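Local coordinates for peroxisomal fatty acid beta-oxidation multifunctional protein MFP2 (Arabidopsis thaliana, PDB 2WTB) that catalyses the hydration of long-chain enoyl-CoAs and the NAD-dependent dehydrogenation of 3-hydroxyacyl-CoAs in peroxisomal fatty acid beta-oxidation during seed germination, at residues 245-250 with 284-289; 229-234 with 253-258; 524-529 with 630-635. All coordinates share one frame; numbering follows the deposited sequence.

Interaction 1: residues 245-250 with 284-289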
loop_
_atom_site.group_PDB
_atom_site.type_symbol
_atom_site.label_atom_id
_atom_site.label_comp_id
_atom_site.label_asym_id
_atom_site.label_seq_id
_atom_site.Cartn_x
_atom_site.Cartn_y
_atom_site.Cartn_z
ATOM N N MET A 245 8.883 -12.236 -7.767
ATOM C CA MET A 245 8.717 -11.338 -8.906
ATOM C C MET A 245 9.950 -11.304 -9.804
ATOM O O MET A 245 11.079 -11.429 -9.331
ATOM C CB MET A 245 8.363 -9.929 -8.425
ATOM C CG MET A 245 7.034 -9.852 -7.690
ATOM S SD MET A 245 6.744 -8.264 -6.890
ATOM C CE MET A 245 7.914 -8.328 -5.537
ATOM N N LYS A 246 9.723 -11.131 -11.103
ATOM C CA LYS A 246 10.799 -11.186 -12.085
ATOM C C LYS A 246 11.192 -9.813 -12.622
ATOM O O LYS A 246 12.345 -9.591 -12.995
ATOM C CB LYS A 246 10.406 -12.097 -13.248
ATOM C CG LYS A 246 10.261 -13.562 -12.870
ATOM C CD LYS A 246 9.860 -14.404 -14.072
ATOM C CE LYS A 246 9.593 -15.847 -13.673
ATOM N NZ LYS A 246 9.153 -16.673 -14.832
ATOM N N HIS A 247 10.232 -8.893 -12.658
ATOM C CA HIS A 247 10.456 -7.587 -13.277
ATOM C C HIS A 247 11.709 -6.842 -12.794
ATOM O O HIS A 247 12.373 -6.187 -13.594
ATOM C CB HIS A 247 9.204 -6.700 -13.189
ATOM C CG HIS A 247 8.661 -6.545 -11.803
ATOM N ND1 HIS A 247 8.847 -5.404 -11.055
ATOM C CD2 HIS A 247 7.934 -7.388 -11.032
ATOM C CE1 HIS A 247 8.261 -5.550 -9.880
ATOM N NE2 HIS A 247 7.700 -6.744 -9.841
ATOM N N PRO A 248 12.038 -6.933 -11.494
ATOM C CA PRO A 248 13.263 -6.264 -11.042
ATOM C C PRO A 248 14.504 -6.786 -11.763
ATOM O O PRO A 248 15.332 -5.996 -12.215
ATOM C CB PRO A 248 13.326 -6.616 -9.554
ATOM C CG PRO A 248 11.913 -6.876 -9.171
ATOM C CD PRO A 248 11.291 -7.525 -10.369
ATOM N N LEU A 249 14.627 -8.105 -11.870
ATOM C CA LEU A 249 15.759 -8.705 -12.564
ATOM C C LEU A 249 15.730 -8.337 -14.040
ATOM O O LEU A 249 16.772 -8.101 -14.651
ATOM C CB LEU A 249 15.743 -10.224 -12.404
ATOM C CG LEU A 249 15.624 -10.740 -10.971
ATOM C CD1 LEU A 249 15.439 -12.248 -10.968
ATOM C CD2 LEU A 249 16.837 -10.334 -10.146
ATOM N N MET A 250 14.529 -8.294 -14.608
ATOM C CA MET A 250 14.357 -7.905 -16.000
ATOM C C MET A 250 14.787 -6.458 -16.204
ATOM O O MET A 250 15.245 -6.080 -17.282
ATOM C CB MET A 250 12.902 -8.083 -16.433
ATOM C CG MET A 250 12.398 -9.516 -16.367
ATOM S SD MET A 250 10.661 -9.662 -16.836
ATOM C CE MET A 250 10.438 -11.438 -16.762
ATOM N N LYS A 284 0.106 -7.545 -13.376
ATOM C CA LYS A 284 -1.331 -7.338 -13.468
ATOM C C LYS A 284 -1.901 -7.334 -12.061
ATOM O O LYS A 284 -2.843 -6.598 -11.756
ATOM C CB LYS A 284 -1.989 -8.446 -14.289
ATOM C CG LYS A 284 -1.587 -8.470 -15.751
ATOM C CD LYS A 284 -2.161 -9.695 -16.448
ATOM C CE LYS A 284 -1.693 -9.789 -17.891
ATOM N NZ LYS A 284 -2.197 -11.022 -18.558
ATOM N N GLY A 285 -1.316 -8.165 -11.206
ATOM C CA GLY A 285 -1.700 -8.223 -9.810
ATOM C C GLY A 285 -1.333 -6.944 -9.089
ATOM O O GLY A 285 -2.129 -6.409 -8.317
ATOM N N LEU A 286 -0.125 -6.448 -9.347
ATOM C CA LEU A 286 0.351 -5.216 -8.726
ATOM C C LEU A 286 -0.416 -3.996 -9.228
ATOM O O LEU A 286 -0.659 -3.052 -8.477
ATOM C CB LEU A 286 1.850 -5.028 -8.972
ATOM C CG LEU A 286 2.785 -5.938 -8.177
ATOM C CD1 LEU A 286 4.225 -5.717 -8.599
ATOM C CD2 LEU A 286 2.620 -5.696 -6.687
ATOM N N ILE A 287 -0.788 -4.018 -10.503
ATOM C CA ILE A 287 -1.568 -2.939 -11.090
ATOM C C ILE A 287 -2.978 -2.916 -10.504
ATOM O O ILE A 287 -3.519 -1.852 -10.206
ATOM C CB ILE A 287 -1.640 -3.066 -12.625
ATOM C CG1 ILE A 287 -0.311 -2.651 -13.256
ATOM C CG2 ILE A 287 -2.761 -2.207 -13.184
ATOM C CD1 ILE A 287 -0.241 -2.898 -14.751
ATOM N N HIS A 288 -3.564 -4.096 -10.333
ATOM C CA HIS A 288 -4.897 -4.216 -9.755
ATOM C C HIS A 288 -4.912 -3.724 -8.309
ATOM O O HIS A 288 -5.874 -3.096 -7.867
ATOM C CB HIS A 288 -5.379 -5.666 -9.826
ATOM C CG HIS A 288 -6.698 -5.901 -9.156
ATOM N ND1 HIS A 288 -6.803 -6.289 -7.839
ATOM C CD2 HIS A 288 -7.964 -5.809 -9.626
ATOM C CE1 HIS A 288 -8.081 -6.424 -7.523
ATOM N NE2 HIS A 288 -8.804 -6.140 -8.589
ATOM N N VAL A 289 -3.839 -4.016 -7.580
ATOM C CA VAL A 289 -3.713 -3.589 -6.191
ATOM C C VAL A 289 -3.597 -2.072 -6.112
ATOM O O VAL A 289 -4.066 -1.451 -5.158
ATOM C CB VAL A 289 -2.486 -4.234 -5.512
ATOM C CG1 VAL A 289 -2.274 -3.652 -4.122
ATOM C CG2 VAL A 289 -2.648 -5.745 -5.445
#

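Interaction 2: residues 229-234 with 253-258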
loop_
_atom_site.group_PDB
_atom_site.type_symbol
_atom_site.label_atom_id
_atom_site.label_comp_id
_atom_site.label_asym_id
_atom_site.label_seq_id
_atom_site.Cartn_x
_atom_site.Cartn_y
_atom_site.Cartn_z
ATOM N N GLU A 229 30.181 -6.446 -11.119
ATOM C CA GLU A 229 30.194 -6.916 -9.742
ATOM C C GLU A 229 29.012 -6.331 -8.973
ATOM O O GLU A 229 28.377 -7.012 -8.166
ATOM C CB GLU A 229 31.510 -6.525 -9.068
ATOM C CG GLU A 229 31.775 -7.227 -7.748
ATOM C CD GLU A 229 33.162 -6.937 -7.210
ATOM O OE1 GLU A 229 33.827 -6.024 -7.742
ATOM O OE2 GLU A 229 33.588 -7.624 -6.257
ATOM N N ILE A 230 28.720 -5.062 -9.239
ATOM C CA ILE A 230 27.613 -4.371 -8.593
ATOM C C ILE A 230 26.272 -4.887 -9.105
ATOM O O ILE A 230 25.331 -5.071 -8.333
ATOM C CB ILE A 230 27.705 -2.849 -8.820
ATOM C CG1 ILE A 230 28.882 -2.270 -8.034
ATOM C CG2 ILE A 230 26.417 -2.170 -8.410
ATOM C CD1 ILE A 230 29.237 -0.858 -8.419
ATOM N N LEU A 231 26.196 -5.124 -10.412
ATOM C CA LEU A 231 24.977 -5.629 -11.036
ATOM C C LEU A 231 24.691 -7.069 -10.623
ATOM O O LEU A 231 23.554 -7.425 -10.309
ATOM C CB LEU A 231 25.072 -5.519 -12.561
ATOM C CG LEU A 231 24.861 -4.117 -13.140
ATOM C CD1 LEU A 231 25.471 -3.996 -14.529
ATOM C CD2 LEU A 231 23.381 -3.767 -13.164
ATOM N N THR A 232 25.726 -7.900 -10.631
ATOM C CA THR A 232 25.588 -9.278 -10.185
ATOM C C THR A 232 25.058 -9.315 -8.756
ATOM O O THR A 232 24.059 -9.974 -8.470
ATOM C CB THR A 232 26.928 -10.034 -10.272
ATOM O OG1 THR A 232 27.155 -10.449 -11.625
ATOM C CG2 THR A 232 26.913 -11.258 -9.369
ATOM N N PHE A 233 25.728 -8.591 -7.863
ATOM C CA PHE A 233 25.318 -8.531 -6.466
ATOM C C PHE A 233 23.831 -8.211 -6.343
ATOM O O PHE A 233 23.080 -8.960 -5.714
ATOM C CB PHE A 233 26.149 -7.491 -5.713
ATOM C CG PHE A 233 25.771 -7.344 -4.265
ATOM C CD1 PHE A 233 26.415 -8.083 -3.289
ATOM C CD2 PHE A 233 24.775 -6.462 -3.881
ATOM C CE1 PHE A 233 26.071 -7.949 -1.958
ATOM C CE2 PHE A 233 24.427 -6.323 -2.551
ATOM C CZ PHE A 233 25.076 -7.068 -1.588
ATOM N N ALA A 234 23.416 -7.099 -6.947
ATOM C CA ALA A 234 22.018 -6.672 -6.919
ATOM C C ALA A 234 21.074 -7.800 -7.320
ATOM O O ALA A 234 20.167 -8.152 -6.570
ATOM C CB ALA A 234 21.816 -5.467 -7.824
ATOM N N ASP A 253 18.625 -6.251 -16.148
ATOM C CA ASP A 253 19.131 -6.644 -17.456
ATOM C C ASP A 253 19.342 -5.423 -18.345
ATOM O O ASP A 253 20.429 -5.216 -18.882
ATOM C CB ASP A 253 18.167 -7.615 -18.140
ATOM C CG ASP A 253 18.216 -9.002 -17.539
ATOM O OD1 ASP A 253 19.199 -9.309 -16.833
ATOM O OD2 ASP A 253 17.272 -9.787 -17.777
ATOM N N ALA A 254 18.292 -4.622 -18.497
ATOM C CA ALA A 254 18.355 -3.431 -19.333
ATOM C C ALA A 254 19.481 -2.506 -18.889
ATOM O O ALA A 254 20.103 -1.832 -19.712
ATOM C CB ALA A 254 17.022 -2.693 -19.308
ATOM N N ILE A 255 19.740 -2.477 -17.586
ATOM C CA ILE A 255 20.775 -1.611 -17.036
ATOM C C ILE A 255 22.163 -2.106 -17.434
ATOM O O ILE A 255 23.006 -1.327 -17.880
ATOM C CB ILE A 255 20.671 -1.499 -15.497
ATOM C CG1 ILE A 255 19.311 -0.923 -15.094
ATOM C CG2 ILE A 255 21.791 -0.632 -14.945
ATOM C CD1 ILE A 255 19.167 -0.654 -13.609
ATOM N N GLU A 256 22.387 -3.408 -17.281
ATOM C CA GLU A 256 23.671 -4.012 -17.614
ATOM C C GLU A 256 23.997 -3.873 -19.099
ATOM O O GLU A 256 25.108 -3.490 -19.464
ATOM C CB GLU A 256 23.692 -5.487 -17.207
ATOM C CG GLU A 256 25.015 -6.185 -17.476
ATOM C CD GLU A 256 25.101 -7.540 -16.807
ATOM O OE1 GLU A 256 26.191 -8.151 -16.835
ATOM O OE2 GLU A 256 24.079 -7.992 -16.250
ATOM N N VAL A 257 23.023 -4.185 -19.948
ATOM C CA VAL A 257 23.202 -4.077 -21.390
ATOM C C VAL A 257 23.644 -2.674 -21.794
ATOM O O VAL A 257 24.563 -2.509 -22.598
ATOM C CB VAL A 257 21.913 -4.443 -22.148
ATOM C CG1 VAL A 257 22.084 -4.202 -23.641
ATOM C CG2 VAL A 257 21.536 -5.887 -21.873
ATOM N N GLY A 258 22.988 -1.665 -21.230
ATOM C CA GLY A 258 23.318 -0.285 -21.528
ATOM C C GLY A 258 24.737 0.072 -21.133
ATOM O O GLY A 258 25.398 0.868 -21.799
#

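Interaction 3: residues 524-529 with 630-635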
loop_
_atom_site.group_PDB
_atom_site.type_symbol
_atom_site.label_atom_id
_atom_site.label_comp_id
_atom_site.label_asym_id
_atom_site.label_seq_id
_atom_site.Cartn_x
_atom_site.Cartn_y
_atom_site.Cartn_z
ATOM N N ARG A 524 6.708 -23.023 6.120
ATOM C CA ARG A 524 7.684 -22.783 5.063
ATOM C C ARG A 524 7.016 -22.685 3.695
ATOM O O ARG A 524 7.381 -21.845 2.872
ATOM C CB ARG A 524 8.750 -23.882 5.055
ATOM N N ALA A 525 6.034 -23.547 3.457
ATOM C CA ALA A 525 5.329 -23.556 2.183
ATOM C C ALA A 525 4.577 -22.251 1.973
ATOM O O ALA A 525 4.495 -21.737 0.856
ATOM C CB ALA A 525 4.371 -24.733 2.119
ATOM N N ILE A 526 4.038 -21.715 3.063
ATOM C CA ILE A 526 3.176 -20.541 3.007
ATOM C C ILE A 526 3.954 -19.231 3.131
ATOM O O ILE A 526 3.545 -18.204 2.586
ATOM C CB ILE A 526 2.069 -20.621 4.077
ATOM C CG1 ILE A 526 1.149 -21.810 3.785
ATOM C CG2 ILE A 526 1.275 -19.329 4.129
ATOM C CD1 ILE A 526 0.088 -22.046 4.834
ATOM N N SER A 527 5.078 -19.268 3.840
ATOM C CA SER A 527 5.940 -18.095 3.949
ATOM C C SER A 527 6.626 -17.828 2.618
ATOM O O SER A 527 7.026 -16.700 2.327
ATOM C CB SER A 527 6.982 -18.285 5.052
ATOM O OG SER A 527 6.380 -18.275 6.334
ATOM N N LYS A 528 6.758 -18.877 1.815
ATOM C CA LYS A 528 7.360 -18.763 0.495
ATOM C C LYS A 528 6.293 -18.383 -0.516
ATOM O O LYS A 528 6.581 -17.770 -1.542
ATOM C CB LYS A 528 8.031 -20.079 0.092
ATOM C CG LYS A 528 8.748 -20.026 -1.249
ATOM C CD LYS A 528 9.637 -21.243 -1.451
ATOM C CE LYS A 528 8.832 -22.531 -1.418
ATOM N NZ LYS A 528 9.698 -23.729 -1.600
ATOM N N PHE A 529 5.053 -18.752 -0.212
ATOM C CA PHE A 529 3.917 -18.414 -1.061
ATOM C C PHE A 529 3.796 -16.905 -1.234
ATOM O O PHE A 529 3.315 -16.428 -2.259
ATOM C CB PHE A 529 2.623 -18.984 -0.473
ATOM C CG PHE A 529 1.381 -18.538 -1.188
ATOM C CD1 PHE A 529 1.168 -18.873 -2.514
ATOM C CD2 PHE A 529 0.417 -17.791 -0.528
ATOM C CE1 PHE A 529 0.020 -18.464 -3.172
ATOM C CE2 PHE A 529 -0.733 -17.381 -1.179
ATOM C CZ PHE A 529 -0.931 -17.718 -2.501
ATOM N N MET A 630 -5.218 -26.031 0.571
ATOM C CA MET A 630 -6.128 -26.455 1.631
ATOM C C MET A 630 -6.224 -25.411 2.742
ATOM O O MET A 630 -7.123 -25.461 3.582
ATOM C CB MET A 630 -5.697 -27.805 2.215
ATOM C CG MET A 630 -5.717 -28.953 1.219
ATOM S SD MET A 630 -5.569 -30.571 2.007
ATOM C CE MET A 630 -7.158 -30.694 2.821
ATOM N N THR A 631 -5.296 -24.463 2.738
ATOM C CA THR A 631 -5.251 -23.443 3.774
ATOM C C THR A 631 -5.870 -22.130 3.299
ATOM O O THR A 631 -6.336 -21.327 4.107
ATOM C CB THR A 631 -3.799 -23.198 4.244
ATOM O OG1 THR A 631 -3.278 -24.399 4.824
ATOM C CG2 THR A 631 -3.742 -22.087 5.275
ATOM N N PHE A 632 -5.888 -21.923 1.986
ATOM C CA PHE A 632 -6.330 -20.647 1.427
ATOM C C PHE A 632 -7.682 -20.700 0.723
ATOM O O PHE A 632 -8.416 -19.713 0.706
ATOM C CB PHE A 632 -5.265 -20.076 0.491
ATOM C CG PHE A 632 -4.173 -19.348 1.206
ATOM C CD1 PHE A 632 -4.365 -18.051 1.645
ATOM C CD2 PHE A 632 -2.961 -19.959 1.452
ATOM C CE1 PHE A 632 -3.361 -17.379 2.310
ATOM C CE2 PHE A 632 -1.951 -19.288 2.116
ATOM C CZ PHE A 632 -2.150 -18.000 2.545
ATOM N N PHE A 633 -8.007 -21.846 0.136
ATOM C CA PHE A 633 -9.293 -22.007 -0.529
ATOM C C PHE A 633 -10.465 -21.842 0.440
ATOM O O PHE A 633 -11.489 -21.261 0.079
ATOM C CB PHE A 633 -9.361 -23.345 -1.269
ATOM C CG PHE A 633 -8.677 -23.329 -2.608
ATOM C CD1 PHE A 633 -7.606 -22.482 -2.843
ATOM C CD2 PHE A 633 -9.095 -24.169 -3.626
ATOM C CE1 PHE A 633 -6.973 -22.465 -4.070
ATOM C CE2 PHE A 633 -8.463 -24.159 -4.856
ATOM C CZ PHE A 633 -7.402 -23.306 -5.078
ATOM N N PRO A 634 -10.323 -22.352 1.674
ATOM C CA PRO A 634 -11.350 -22.082 2.687
ATOM C C PRO A 634 -11.455 -20.591 3.006
ATOM O O PRO A 634 -12.531 -20.121 3.376
ATOM C CB PRO A 634 -10.847 -22.857 3.908
ATOM C CG PRO A 634 -10.025 -23.956 3.334
ATOM C CD PRO A 634 -9.348 -23.354 2.139
ATOM N N VAL A 635 -10.353 -19.860 2.865
ATOM C CA VAL A 635 -10.380 -18.410 3.041
ATOM C C VAL A 635 -11.123 -17.747 1.881
ATOM O O VAL A 635 -11.915 -16.827 2.088
ATOM C CB VAL A 635 -8.966 -17.808 3.165
ATOM C CG1 VAL A 635 -9.025 -16.299 3.069
ATOM C CG2 VAL A 635 -8.321 -18.230 4.475
#

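Interaction 1: residues 245-250 with 284-289
One methyl group of L286 makes both contacts: CD1 lies 4.0 Å from SD of M245 and 3.8 Å from NE2 of H247. The methionine side chain crosses that of the leucine at about a right angle, and the imidazole meets it obliquely. The long, flexible methionine and the imidazole reach out to the leucine methyl, which lets the segments touch although their nearest CA atoms, those of M245 and L286, are 10.4 Å apart.

Helices dominate the surroundings: a loop at M245 and K246 leads into helix 247-260, helix 281-294 carries L286, and helix 263-277 comes between them in the chain, with its V277 also touching H247. The histidine side chain is about 8 Å from that of E139, the predicted proton acceptor of the hydratase/isomerase part.

The polar bond of the touching residues lies within 245-250. NE2 of H247 donates a weak hydrogen bond to SD of M245, 3.5 Å long, with an N-H...S angle of 159°. A chi1 of 53° sets CG of H247 between the backbone N and the carbonyl carbon, bringing the ring to sulfur and methyl alike. CD of P248 sits over one imidazole face, 3.1 Å above its plane. Loop residues Y667 and P666 touch M245 and L286 respectively.

Interaction 2: residues 229-234 with 253-258
L231 reaches out from helix 224-241 to helix 247-260, and its two methyl groups meet neighbouring residues there. Just before it, I230 turns to another partner, packing on L160 and L164 of helix 160-169. I255 rests on the same two leucines, so helix 160-169 touches both helices of the contact.

Within these segments the backbones come nearest at L231, its CA lying 6.9 Å from that of E256. With CG anti to the carbonyl carbon (chi1 -77°), the leucine sends its forked end across the gap. CD1 comes against the base of the glutamate side chain, 3.5 Å from CB of E256 and 3.7 Å from CG of E256. CD2 goes to the branch methyl of isoleucine, 3.9 Å from CG2 of I255. A leucine fits because its fork serves two adjacent residues of one helix, and a beta-branched isoleucine offers a methyl close to its backbone.

Further along, T232 points away from helix 247-260, its OG1 weakly hydrogen-bonded to R228 O. A234 leaves its carbonyl to the hydroxyl of T238. The next residue, K235, forms a salt bridge with OD1 of D253, adding a charged tie between the same two helices.

The arrangement is a pair of consecutive helices packed on each other, with I255 about 10 Å from the predicted nucleophile E119, side chain to side chain. Chemically, E256 serves in two ways: its methylenes take part in the apolar contact, while CG anti to the backbone N (chi1 -178°) and the chain extended beyond it carry the carboxylate past the leucine to a long, weak ion pair with R228.

Interaction 3: residues 524-529 with 630-635
I526 and F529, one helical turn apart, close on F632 from two directions. CG2 of I526 lies in the plane of the F632 ring, at its edge, 3.8 Å from CE2 of F632. F529 comes over a face instead: its CE2 stands 4.0 Å above the F632 plane, offset toward the rim. The two rings are inclined at 46° with centroids 5.1 Å apart, an oblique pair that is neither a stack nor a T-shape. The other end of the isoleucine goes to T631, with CD1 of I526 3.9 Å from CG2 of T631. Isoleucine serves both neighbours because CG2 and CD1 leave CB on different branches.

Helix 519-529, in the C-terminal dehydrogenase domain, thus packs on helix 624-644 from later in the chain; the local axes are 12.2 Å apart and inclined at 60°, room enough for large side chains between them. The second helix is kinked around P634 and V635, where neither N bonds to the turn before; the proline nitrogen has no hydrogen to give.

The rotation of T631 puts CG2 anti to the backbone N and OG1 beside it (chi1 -63°); the buried hydroxyl is satisfied by I627 O, while the methyl makes the closest approach to I526. Around this core, Y505 of helix 498-514 meets I526, T631 and the F632 ring, and W674 meets the F529 ring edge-to-face. Farther out, K528 forms a salt bridge with E624, and R668 binds the carbonyl of F529.

Overall arrangement
Interactions 1 and 2 share helix 247-260: its start, with M245 just before it, meets helix 281-294 in interaction 1, and a later part meets helix 224-241 in interaction 2, with centres about 19 Å apart. Both lie near the predicted hydratase/isomerase active site. H247 approaches E139 from one, at about 8 Å between side chains, and I255 of the other is about 11 Å from the same glutamate. Interaction 3 lies away from these sites; its centre is about 20 Å from that of interaction 1, nearest atoms about 9 Å, and about 34 Å from that of interaction 2. H288 and V289 of helix 281-294 touch helix 651-662, so this helix faces the later part of the chain.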